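Local coordinates for protein UDP-glucose 4-epimerase (Campylobacter jejuni subsp. jejuni serotype O:2, PDB 7K3P) that probably interconverts UDP-glucose and UDP-galactose, and their N-acetylated forms, by inverting the sugar at C4 with a bound NAD cofactor, at residues 29-34 / 246-251; 33-38 / 254-259; 217-222 / 293-298; 288-293 / 333-338. The protein carries 2 engineered substitutions. All coordinates share one frame; numbering follows the deposited sequence.

Interaction 1: residues 29-34 / 246-251; sequences GSHTLR and IHVDDI
A histidine ring lying against a valine and an aspartate joins the helix after the first strand of the nucleotide-binding fold to the start of helix 248-261. One face of the His31 ring receives Val248: CG2 sits 3.8 Å from the ring centroid, shifted toward the rim, a CH-pi contact, while CG1 lies 3.6 Å from CD2. With chi1 of Val248 at 62°, both methyls are turned onto the imidazole. Asp249 comes to the ring edge, where OD1 lies in the ring plane 3.2 Å from CD2; the carboxylate itself is turned 55° from that plane. Polar coupling between the segments runs through one water, which donates to His31 O and, at 2.6 Å, to Asp249 OD1. His31 ND1 is held by Tyr27 O one turn back, which fixes the ring's rotation. Within 246-251, His247 is the N-cap: its ND1 accepts from Asp249 N at 2.9 Å and so closes the first turn. Gly29 belongs to a GxGxxG pattern consistent with the Rossmann-type NAD site. Behind the contact, Leu33 packs on strand 42-46 and helix 54-61, while Ile246 continues the backbone pairing of strand 242-246 with residues Asn192 and Ala194.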
loop_
_atom_site.group_PDB
_atom_site.type_symbol
_atom_site.label_atom_id
_atom_site.label_comp_id
_atom_site.label_asym_id
_atom_site.label_seq_id
_atom_site.Cartn_x
_atom_site.Cartn_y
_atom_site.Cartn_z
ATOM N N GLY A 29 5.044 23.225 0.012
ATOM C CA GLY A 29 3.665 23.697 0.036
ATOM C C GLY A 29 3.505 25.214 0.145
ATOM O O GLY A 29 2.693 25.808 -0.578
ATOM N N SER A 30 4.264 25.844 1.040
ATOM C CA SER A 30 4.161 27.292 1.215
ATOM C C SER A 30 4.690 28.038 -0.015
ATOM O O SER A 30 4.125 29.056 -0.419
ATOM C CB SER A 30 4.900 27.750 2.466
ATOM O OG SER A 30 6.283 27.493 2.366
ATOM N N HIS A 31 5.769 27.534 -0.610
ATOM C CA HIS A 31 6.286 28.133 -1.842
ATOM C C HIS A 31 5.313 27.970 -2.993
ATOM O O HIS A 31 5.184 28.858 -3.847
ATOM C CB HIS A 31 7.636 27.523 -2.216
ATOM C CG HIS A 31 8.761 28.026 -1.381
ATOM N ND1 HIS A 31 8.986 27.592 -0.094
ATOM C CD2 HIS A 31 9.709 28.961 -1.637
ATOM C CE1 HIS A 31 10.037 28.220 0.403
ATOM N NE2 HIS A 31 10.493 29.054 -0.514
ATOM N N THR A 32 4.628 26.831 -3.024
ATOM C CA THR A 32 3.617 26.595 -4.041
ATOM C C THR A 32 2.407 27.489 -3.754
ATOM O O THR A 32 1.757 28.012 -4.671
ATOM C CB THR A 32 3.212 25.109 -4.080
ATOM O OG1 THR A 32 4.351 24.315 -4.450
ATOM C CG2 THR A 32 2.081 24.866 -5.081
ATOM N N LEU A 33 2.111 27.660 -2.471
ATOM C CA LEU A 33 1.048 28.569 -2.049
ATOM C C LEU A 33 1.305 29.976 -2.580
ATOM O O LEU A 33 0.417 30.588 -3.182
ATOM C CB LEU A 33 0.956 28.604 -0.521
ATOM C CG LEU A 33 0.030 29.676 0.063
ATOM C CD1 LEU A 33 -1.397 29.434 -0.399
ATOM C CD2 LEU A 33 0.129 29.717 1.600
ATOM N N ARG A 34 2.520 30.479 -2.361
ATOM C CA ARG A 34 2.891 31.828 -2.801
ATOM C C ARG A 34 2.653 32.012 -4.302
ATOM O O ARG A 34 2.099 33.029 -4.738
ATOM C CB ARG A 34 4.349 32.132 -2.437
ATOM C CG ARG A 34 4.834 33.518 -2.848
ATOM C CD ARG A 34 6.236 33.793 -2.322
ATOM N NE ARG A 34 6.317 33.643 -0.866
ATOM C CZ ARG A 34 6.197 34.645 0.005
ATOM N NH1 ARG A 34 5.989 35.887 -0.422
ATOM N NH2 ARG A 34 6.282 34.402 1.308
ATOM N N ILE A 246 16.879 20.104 -7.022
ATOM C CA ILE A 246 15.950 21.061 -7.615
ATOM C C ILE A 246 15.637 22.233 -6.682
ATOM O O ILE A 246 15.581 22.076 -5.451
ATOM C CB ILE A 246 14.656 20.373 -8.100
ATOM C CG1 ILE A 246 13.860 21.313 -9.005
ATOM C CG2 ILE A 246 13.812 19.880 -6.900
ATOM C CD1 ILE A 246 12.821 20.586 -9.844
ATOM N N HIS A 247 15.452 23.411 -7.273
ATOM C CA HIS A 247 15.129 24.612 -6.505
ATOM C C HIS A 247 13.682 24.529 -6.006
ATOM O O HIS A 247 12.800 24.089 -6.732
ATOM C CB HIS A 247 15.328 25.864 -7.368
ATOM C CG HIS A 247 15.269 27.141 -6.596
ATOM N ND1 HIS A 247 14.080 27.743 -6.242
ATOM C CD2 HIS A 247 16.252 27.930 -6.103
ATOM C CE1 HIS A 247 14.333 28.850 -5.567
ATOM N NE2 HIS A 247 15.641 28.984 -5.465
ATOM N N VAL A 248 13.443 24.952 -4.767
ATOM C CA VAL A 248 12.097 24.842 -4.190
ATOM C C VAL A 248 11.033 25.554 -5.034
ATOM O O VAL A 248 9.879 25.118 -5.080
ATOM C CB VAL A 248 12.049 25.327 -2.717
ATOM C CG1 VAL A 248 12.412 26.813 -2.619
ATOM C CG2 VAL A 248 10.666 25.070 -2.111
ATOM N N ASP A 249 11.411 26.631 -5.721
ATOM C CA ASP A 249 10.424 27.378 -6.504
ATOM C C ASP A 249 10.147 26.720 -7.856
ATOM O O ASP A 249 9.098 26.953 -8.462
ATOM C CB ASP A 249 10.834 28.861 -6.662
ATOM C CG ASP A 249 10.599 29.676 -5.388
ATOM O OD1 ASP A 249 9.505 29.552 -4.790
ATOM O OD2 ASP A 249 11.516 30.424 -4.976
ATOM N N ASP A 250 11.085 25.886 -8.312
ATOM C CA ASP A 250 10.933 25.145 -9.568
ATOM C C ASP A 250 10.109 23.873 -9.400
ATOM O O ASP A 250 9.339 23.479 -10.294
ATOM C CB ASP A 250 12.310 24.791 -10.150
ATOM C CG ASP A 250 13.006 25.990 -10.785
ATOM O OD1 ASP A 250 12.294 26.903 -11.251
ATOM O OD2 ASP A 250 14.260 26.018 -10.821
ATOM N N ILE A 251 10.294 23.187 -8.277
ATOM C CA ILE A 251 9.399 22.059 -8.002
ATOM C C ILE A 251 8.012 22.644 -7.699
ATOM O O ILE A 251 6.992 22.079 -8.087
ATOM C CB ILE A 251 9.921 21.143 -6.861
ATOM C CG1 ILE A 251 8.933 20.008 -6.578
ATOM C CG2 ILE A 251 10.219 21.944 -5.601
ATOM C CD1 ILE A 251 8.630 19.171 -7.803
HETATM O O HOH W 1 7.320 30.779 -3.972
#

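Interaction 2: residues 33-38 / 254-259; sequences LRQFLK and AHLAAL
Helices 33-37 and 254-259 pass with their axes 10.4 Å apart and their directions 53° from each other, and the backbones come nearest at Phe36 and Leu256, whose CA atoms are 7.4 Å apart. Both helices lie against the parallel sheet of the Rossmann-type nucleotide-binding domain, so the contact is a mostly apolar helix-helix seam over strand 18-22, with the Gln35 side chain at one margin. Leu256 contributes the largest share. Its CG stands over the centre of the Phe36 ring, 3.8 Å from the centroid and 10° off the normal, a CH-pi contact made by the branch point, while CD1 leans over the CD2-CE2 side of the same face. The two side chains run past each other in opposite directions, so that CG and CD1 lie over the ring. Phe36 reaches this position with an unusual chi1 of -101°. The other leucine branch, CD2, turns to the backbone of helix 33-37 and lies 4.0 Å from Gln35 O. Gln35, extended beyond CG, crosses Leu256 at a slant, OE1 4.0 Å from Leu256 CD1; its NE2 is bound to Asp249 O, so the amide is held by helix 248-261. On the sheet side, Ile19 of strand 18-22 touches both Phe36 and Leu259. Leu259 meets the ring at its edge rather than its face, crossing it at about a right angle, with CD2 3.8 Å from Phe36 CZ.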
loop_
_atom_site.group_PDB
_atom_site.type_symbol
_atom_site.label_atom_id
_atom_site.label_comp_id
_atom_site.label_asym_id
_atom_site.label_seq_id
_atom_site.Cartn_x
_atom_site.Cartn_y
_atom_site.Cartn_z
ATOM N N LEU A 33 2.111 27.660 -2.471
ATOM C CA LEU A 33 1.048 28.569 -2.049
ATOM C C LEU A 33 1.305 29.976 -2.580
ATOM O O LEU A 33 0.417 30.588 -3.182
ATOM C CB LEU A 33 0.956 28.604 -0.521
ATOM C CG LEU A 33 0.030 29.676 0.063
ATOM C CD1 LEU A 33 -1.397 29.434 -0.399
ATOM C CD2 LEU A 33 0.129 29.717 1.600
ATOM N N ARG A 34 2.520 30.479 -2.361
ATOM C CA ARG A 34 2.891 31.828 -2.801
ATOM C C ARG A 34 2.653 32.012 -4.302
ATOM O O ARG A 34 2.099 33.029 -4.738
ATOM C CB ARG A 34 4.349 32.132 -2.437
ATOM C CG ARG A 34 4.834 33.518 -2.848
ATOM C CD ARG A 34 6.236 33.793 -2.322
ATOM N NE ARG A 34 6.317 33.643 -0.866
ATOM C CZ ARG A 34 6.197 34.645 0.005
ATOM N NH1 ARG A 34 5.989 35.887 -0.422
ATOM N NH2 ARG A 34 6.282 34.402 1.308
ATOM N N GLN A 35 3.054 31.018 -5.091
ATOM C CA GLN A 35 2.843 31.064 -6.537
ATOM C C GLN A 35 1.374 30.992 -6.942
ATOM O O GLN A 35 0.962 31.643 -7.908
ATOM C CB GLN A 35 3.631 29.951 -7.230
ATOM C CG GLN A 35 5.139 30.039 -7.009
ATOM C CD GLN A 35 5.888 29.032 -7.859
ATOM O OE1 GLN A 35 5.315 28.434 -8.765
ATOM N NE2 GLN A 35 7.172 28.834 -7.561
ATOM N N PHE A 36 0.588 30.188 -6.231
ATOM C CA PHE A 36 -0.848 30.080 -6.517
ATOM C C PHE A 36 -1.607 31.385 -6.229
ATOM O O PHE A 36 -2.631 31.671 -6.856
ATOM C CB PHE A 36 -1.492 28.931 -5.725
ATOM C CG PHE A 36 -1.705 27.676 -6.533
ATOM C CD1 PHE A 36 -2.530 27.677 -7.645
ATOM C CD2 PHE A 36 -1.081 26.486 -6.169
ATOM C CE1 PHE A 36 -2.721 26.514 -8.390
ATOM C CE2 PHE A 36 -1.285 25.320 -6.902
ATOM C CZ PHE A 36 -2.101 25.338 -8.013
ATOM N N LEU A 37 -1.112 32.159 -5.269
ATOM C CA LEU A 37 -1.792 33.386 -4.865
ATOM C C LEU A 37 -1.723 34.461 -5.954
ATOM O O LEU A 37 -2.545 35.383 -5.987
ATOM C CB LEU A 37 -1.239 33.900 -3.533
ATOM C CG LEU A 37 -1.705 33.010 -2.383
ATOM C CD1 LEU A 37 -1.199 33.479 -1.022
ATOM C CD2 LEU A 37 -3.221 32.931 -2.407
ATOM N N LYS A 38 -0.751 34.319 -6.855
ATOM C CA LYS A 38 -0.586 35.243 -7.972
ATOM C C LYS A 38 -1.439 34.822 -9.176
ATOM O O LYS A 38 -1.408 35.462 -10.226
ATOM C CB LYS A 38 0.896 35.349 -8.355
ATOM C CG LYS A 38 1.785 35.943 -7.250
ATOM C CD LYS A 38 3.260 35.654 -7.512
ATOM C CE LYS A 38 4.186 36.595 -6.729
ATOM N NZ LYS A 38 4.087 36.470 -5.246
ATOM N N ALA A 254 6.206 23.407 -10.927
ATOM C CA ALA A 254 5.799 22.188 -11.644
ATOM C C ALA A 254 4.469 21.645 -11.144
ATOM O O ALA A 254 3.763 20.931 -11.860
ATOM C CB ALA A 254 6.885 21.105 -11.549
ATOM N N HIS A 255 4.129 21.954 -9.898
ATOM C CA HIS A 255 2.844 21.507 -9.371
ATOM C C HIS A 255 1.711 22.323 -10.020
ATOM O O HIS A 255 0.660 21.778 -10.374
ATOM C CB HIS A 255 2.843 21.591 -7.843
ATOM C CG HIS A 255 3.552 20.444 -7.182
ATOM N ND1 HIS A 255 4.928 20.327 -7.159
ATOM C CD2 HIS A 255 3.070 19.351 -6.541
ATOM C CE1 HIS A 255 5.260 19.222 -6.511
ATOM N NE2 HIS A 255 4.156 18.612 -6.125
ATOM N N LEU A 256 1.948 23.622 -10.206
ATOM C CA LEU A 256 1.009 24.462 -10.946
ATOM C C LEU A 256 0.891 23.937 -12.367
ATOM O O LEU A 256 -0.216 23.742 -12.879
ATOM C CB LEU A 256 1.459 25.931 -10.935
ATOM C CG LEU A 256 1.049 26.763 -9.719
ATOM C CD1 LEU A 256 1.854 26.383 -8.464
ATOM C CD2 LEU A 256 1.178 28.267 -10.016
ATOM N N ALA A 257 2.034 23.660 -12.999
ATOM C CA ALA A 257 1.998 23.140 -14.364
ATOM C C ALA A 257 1.226 21.828 -14.455
ATOM O O ALA A 257 0.542 21.588 -15.447
ATOM C CB ALA A 257 3.416 22.996 -14.946
ATOM N N ALA A 258 1.333 20.982 -13.423
ATOM C CA ALA A 258 0.638 19.680 -13.394
ATOM C C ALA A 258 -0.874 19.865 -13.342
ATOM O O ALA A 258 -1.636 19.101 -13.939
ATOM C CB ALA A 258 1.099 18.848 -12.173
ATOM N N LEU A 259 -1.308 20.860 -12.580
ATOM C CA LEU A 259 -2.735 21.159 -12.488
ATOM C C LEU A 259 -3.231 21.667 -13.838
ATOM O O LEU A 259 -4.251 21.192 -14.352
ATOM C CB LEU A 259 -3.003 22.193 -11.391
ATOM C CG LEU A 259 -4.477 22.571 -11.255
ATOM C CD1 LEU A 259 -5.321 21.308 -11.159
ATOM C CD2 LEU A 259 -4.694 23.470 -10.049
#

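Interaction 3: residues 217-222 / 293-298; sequences AECAAG and VDFKVE
The flat ring of Phe295 lies against the last turn of helix 212-220, and the small residues Cys219 and Ala220 make the shallow surface that receives it. Cys219 supplies the bump on one face: its CB stands 3.9 Å from the ring centroid, displaced toward the CG-CD1 rim, and makes a CH-pi contact. The sulfur lies obliquely to the ring, SG 5.0 Å from the centroid, a looser sulfur-aromatic approach. Along the CD2 side the ring borders Ala220, whose CB is 4.0 Å from CD2 and whose backbone N comes obliquely to the same atom at 3.8 Å. A first torsion of 57° places the ring of Phe295 between its own backbone N and carbonyl carbon, folding it in toward the helix.

Val293 rests on the end of the helix. Both its methyls face the carbonyl oxygen of Ala220, CG2 at 3.3 Å and CG1 at 3.7 Å from Ala220 O, and its CB lies 4.4 Å from Ala220 CB. The helix closes here in a Schellman motif at Gly222, whose positive phi turns the chain away. Between Val293 and Phe295, Asp294 centres an inverse gamma turn, which lets both of these residues face the helix.

The seam is extended by Leu227 of strand 226-230, which touches both Cys219 and Phe295. That strand pairs in parallel with strand 296-300, and helices 280-291 and 330-343 cover Ala220 through Met287, Ser291 and Phe338.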
loop_
_atom_site.group_PDB
_atom_site.type_symbol
_atom_site.label_atom_id
_atom_site.label_comp_id
_atom_site.label_asym_id
_atom_site.label_seq_id
_atom_site.Cartn_x
_atom_site.Cartn_y
_atom_site.Cartn_z
ATOM N N ALA A 217 25.445 22.326 2.595
ATOM C CA ALA A 217 24.830 23.407 3.362
ATOM C C ALA A 217 25.110 23.277 4.863
ATOM O O ALA A 217 25.406 24.278 5.545
ATOM C CB ALA A 217 23.320 23.460 3.098
ATOM N N GLU A 218 25.014 22.050 5.381
ATOM C CA GLU A 218 25.283 21.796 6.801
ATOM C C GLU A 218 26.733 22.135 7.175
ATOM O O GLU A 218 26.990 22.691 8.247
ATOM C CB GLU A 218 24.940 20.344 7.183
ATOM C CG GLU A 218 23.437 20.027 7.277
ATOM C CD GLU A 218 23.159 18.547 7.550
ATOM O OE1 GLU A 218 24.082 17.718 7.374
ATOM O OE2 GLU A 218 22.019 18.208 7.935
ATOM N N CYS A 219 27.673 21.795 6.293
ATOM C CA CYS A 219 29.088 22.123 6.510
ATOM C C CYS A 219 29.315 23.633 6.474
ATOM O O CYS A 219 30.009 24.189 7.320
ATOM C CB CYS A 219 29.979 21.459 5.451
ATOM S SG CYS A 219 30.146 19.666 5.605
ATOM N N ALA A 220 28.734 24.277 5.467
ATOM C CA ALA A 220 28.875 25.717 5.283
ATOM C C ALA A 220 28.269 26.486 6.451
ATOM O O ALA A 220 28.702 27.594 6.759
ATOM C CB ALA A 220 28.238 26.152 3.975
ATOM N N ALA A 221 27.266 25.903 7.102
ATOM C CA ALA A 221 26.619 26.571 8.224
ATOM C C ALA A 221 27.293 26.240 9.560
ATOM O O ALA A 221 26.827 26.669 10.618
ATOM C CB ALA A 221 25.139 26.234 8.266
ATOM N N GLY A 222 28.387 25.485 9.506
ATOM C CA GLY A 222 29.126 25.128 10.707
ATOM C C GLY A 222 28.455 24.047 11.527
ATOM O O GLY A 222 28.788 23.851 12.701
ATOM N N VAL A 293 32.255 30.372 3.034
ATOM C CA VAL A 293 32.811 29.466 4.030
ATOM C C VAL A 293 33.640 28.401 3.345
ATOM O O VAL A 293 33.118 27.623 2.543
ATOM C CB VAL A 293 31.711 28.764 4.840
ATOM C CG1 VAL A 293 32.332 27.809 5.853
ATOM C CG2 VAL A 293 30.834 29.781 5.539
ATOM N N ASP A 294 34.933 28.372 3.659
ATOM C CA ASP A 294 35.828 27.356 3.127
ATOM C C ASP A 294 35.827 26.140 4.057
ATOM O O ASP A 294 36.836 25.835 4.700
ATOM C CB ASP A 294 37.240 27.929 2.983
ATOM C CG ASP A 294 38.184 26.987 2.266
ATOM O OD1 ASP A 294 37.689 26.046 1.596
ATOM O OD2 ASP A 294 39.418 27.195 2.368
ATOM N N PHE A 295 34.689 25.449 4.126
ATOM C CA PHE A 295 34.536 24.304 5.030
ATOM C C PHE A 295 35.447 23.151 4.631
ATOM O O PHE A 295 35.943 23.103 3.504
ATOM C CB PHE A 295 33.070 23.838 5.103
ATOM C CG PHE A 295 32.474 23.477 3.769
ATOM C CD1 PHE A 295 32.653 22.206 3.231
ATOM C CD2 PHE A 295 31.725 24.407 3.055
ATOM C CE1 PHE A 295 32.104 21.871 1.999
ATOM C CE2 PHE A 295 31.173 24.084 1.826
ATOM C CZ PHE A 295 31.363 22.815 1.295
ATOM N N LYS A 296 35.663 22.227 5.566
ATOM C CA LYS A 296 36.574 21.099 5.352
ATOM C C LYS A 296 36.004 20.009 4.434
ATOM O O LYS A 296 34.959 19.414 4.732
ATOM C CB LYS A 296 36.971 20.471 6.697
ATOM C CG LYS A 296 37.672 21.430 7.661
ATOM C CD LYS A 296 38.234 20.707 8.887
ATOM C CE LYS A 296 37.133 20.230 9.827
ATOM N NZ LYS A 296 36.311 21.358 10.354
ATOM N N VAL A 297 36.695 19.744 3.325
ATOM C CA VAL A 297 36.375 18.585 2.486
ATOM C C VAL A 297 37.579 17.665 2.259
ATOM O O VAL A 297 38.709 18.132 2.056
ATOM C CB VAL A 297 35.703 18.973 1.138
ATOM C CG1 VAL A 297 35.571 20.478 1.003
ATOM C CG2 VAL A 297 36.452 18.367 -0.039
ATOM N N GLU A 298 37.327 16.356 2.308
ATOM C CA GLU A 298 38.380 15.360 2.147
ATOM C C GLU A 298 38.019 14.325 1.093
ATOM O O GLU A 298 36.874 13.865 1.014
ATOM C CB GLU A 298 38.667 14.649 3.475
ATOM C CG GLU A 298 40.148 14.457 3.759
ATOM C CD GLU A 298 40.794 15.711 4.311
ATOM O OE1 GLU A 298 40.429 16.110 5.441
ATOM O OE2 GLU A 298 41.662 16.294 3.618
#

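Interaction 4: residues 288-293 / 333-338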
loop_
_atom_site.group_PDB
_atom_site.type_symbol
_atom_site.label_atom_id
_atom_site.label_comp_id
_atom_site.label_asym_id
_atom_site.label_seq_id
_atom_site.Cartn_x
_atom_site.Cartn_y
_atom_site.Cartn_z
ATOM N N LYS A 288 30.696 26.845 -1.409
ATOM C CA LYS A 288 31.774 27.629 -0.811
ATOM C C LYS A 288 31.727 29.084 -1.291
ATOM O O LYS A 288 31.818 30.020 -0.492
ATOM C CB LYS A 288 33.145 26.988 -1.092
ATOM C CG LYS A 288 33.406 25.714 -0.275
ATOM C CD LYS A 288 34.816 25.130 -0.476
ATOM C CE LYS A 288 35.157 24.213 0.707
ATOM N NZ LYS A 288 36.494 23.558 0.638
ATOM N N LYS A 289 31.564 29.260 -2.597
ATOM C CA LYS A 289 31.536 30.589 -3.206
ATOM C C LYS A 289 30.377 31.438 -2.686
ATOM O O LYS A 289 30.532 32.625 -2.381
ATOM C CB LYS A 289 31.436 30.468 -4.729
ATOM C CG LYS A 289 31.219 31.799 -5.425
ATOM C CD LYS A 289 31.080 31.630 -6.933
ATOM C CE LYS A 289 30.737 32.964 -7.586
ATOM N NZ LYS A 289 30.654 32.858 -9.064
ATOM N N VAL A 290 29.215 30.803 -2.579
ATOM C CA VAL A 290 27.975 31.475 -2.217
ATOM C C VAL A 290 27.864 31.763 -0.722
ATOM O O VAL A 290 27.182 32.703 -0.310
ATOM C CB VAL A 290 26.774 30.627 -2.692
ATOM C CG1 VAL A 290 25.811 30.348 -1.548
ATOM C CG2 VAL A 290 26.099 31.288 -3.870
ATOM N N SER A 291 28.538 30.958 0.094
ATOM C CA SER A 291 28.486 31.140 1.540
ATOM C C SER A 291 29.693 31.905 2.076
ATOM O O SER A 291 29.629 32.489 3.161
ATOM C CB SER A 291 28.420 29.789 2.251
ATOM O OG SER A 291 29.657 29.106 2.135
ATOM N N GLY A 292 30.798 31.874 1.332
ATOM C CA GLY A 292 32.047 32.452 1.805
ATOM C C GLY A 292 32.741 31.598 2.855
ATOM O O GLY A 292 33.704 32.038 3.491
ATOM N N VAL A 293 32.255 30.372 3.034
ATOM C CA VAL A 293 32.811 29.466 4.030
ATOM C C VAL A 293 33.640 28.401 3.345
ATOM O O VAL A 293 33.118 27.623 2.543
ATOM C CB VAL A 293 31.711 28.764 4.840
ATOM C CG1 VAL A 293 32.332 27.809 5.853
ATOM C CG2 VAL A 293 30.834 29.781 5.539
ATOM N N ILE A 333 20.794 27.781 -6.284
ATOM C CA ILE A 333 20.325 26.612 -5.550
ATOM C C ILE A 333 21.098 26.465 -4.243
ATOM O O ILE A 333 20.497 26.292 -3.177
ATOM C CB ILE A 333 20.405 25.347 -6.413
ATOM C CG1 ILE A 333 19.429 25.469 -7.583
ATOM C CG2 ILE A 333 20.091 24.107 -5.584
ATOM C CD1 ILE A 333 19.712 24.514 -8.720
ATOM N N CYS A 334 22.422 26.570 -4.308
ATOM C CA CYS A 334 23.223 26.483 -3.084
ATOM C C CYS A 334 22.946 27.637 -2.123
ATOM O O CYS A 334 22.863 27.431 -0.909
ATOM C CB CYS A 334 24.714 26.368 -3.405
ATOM S SG CYS A 334 25.141 24.765 -4.147
ATOM N N LYS A 335 22.790 28.846 -2.666
ATOM C CA LYS A 335 22.422 30.006 -1.853
ATOM C C LYS A 335 21.100 29.763 -1.123
ATOM O O LYS A 335 20.989 30.003 0.084
ATOM C CB LYS A 335 22.311 31.263 -2.721
ATOM C CG LYS A 335 21.850 32.517 -1.963
ATOM C CD LYS A 335 22.738 32.778 -0.739
ATOM C CE LYS A 335 22.499 34.174 -0.149
ATOM N NZ LYS A 335 23.169 34.326 1.180
ATOM N N SER A 336 20.103 29.283 -1.860
ATOM C CA SER A 336 18.819 28.928 -1.268
ATOM C C SER A 336 18.980 27.890 -0.151
ATOM O O SER A 336 18.464 28.071 0.957
ATOM C CB SER A 336 17.864 28.422 -2.351
ATOM O OG SER A 336 16.687 27.871 -1.790
ATOM N N ALA A 337 19.703 26.809 -0.442
ATOM C CA ALA A 337 19.936 25.759 0.546
ATOM C C ALA A 337 20.620 26.332 1.779
ATOM O O ALA A 337 20.263 26.001 2.916
ATOM C CB ALA A 337 20.776 24.636 -0.056
ATOM N N PHE A 338 21.610 27.194 1.541
ATOM C CA PHE A 338 22.384 27.793 2.617
ATOM C C PHE A 338 21.502 28.659 3.506
ATOM O O PHE A 338 21.547 28.547 4.737
ATOM C CB PHE A 338 23.531 28.634 2.052
ATOM C CG PHE A 338 24.416 29.229 3.111
ATOM C CD1 PHE A 338 24.974 28.422 4.096
ATOM C CD2 PHE A 338 24.695 30.591 3.118
ATOM C CE1 PHE A 338 25.794 28.962 5.076
ATOM C CE2 PHE A 338 25.513 31.141 4.094
ATOM C CZ PHE A 338 26.066 30.326 5.073
#
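Val290 and Ser291, at the end of helix 280-291, press into helix 330-343 at two places of different character. The tight one is Val290. Its CG1 is set against the backbone of the other helix, 3.4 Å from Lys335 CA, closer than usual for two carbons, and also lies 4.0 Å from Cys334 C. The valine's chi1 is 126°, away from the staggered values, so the exact closeness is best treated with caution. The backbones are themselves close here: Val290 CA and Lys335 CA are 5.8 Å apart.

The second is smoother. Ser291 CB stands over the centre of the Phe338 ring, 3.7 Å from the centroid and 11° off the normal, a CH-pi contact spread over all six carbons. Phe338 has its ring carried out toward Ser291 by a first torsion of -177°, with CG anti to the backbone N. The serine hydroxyl does not join in this contact: OG accepts from Val293 N at 3.0 Å in an ST turn and is also bonded to Met287 O. Gly292, with positive phi, leaves the helix at this point.

Toward solvent the contact slackens. Lys335 bends at chi2 and brings CB and CD obliquely across the Val290 methyls, while its ammonium is paired with Asp339; Lys289 reaches Glu331 instead. On the buried side Phe338 also packs on Ala220 and Met287. The whole is a close helix-helix packing in the C-terminal part of the fold, which in epimerases of this extended short-chain dehydrogenase/reductase type contributes to substrate binding.

In the fold
Interactions 1 and 2 are neighbouring stations on one helix pair, 27-37 with 248-261. The first lies nearer the chain centre and the NAD, and mixes a polar ring, a carboxylate and a water, whereas the second is mostly apolar and lies against the sheet. The Gln35 side chain ties the two together. Interactions 3 and 4 lie farther out, their centres about 25 Å and 21 Å from the centre of the chain, and share Val293; Lys288 bridges them by its salt bridge to Asp294. Interaction 3 is the more buried, and interaction 4 has Lys335 at its exposed margin. His247 packs on Ser336 and Ile333, linking interactions 1 and 4.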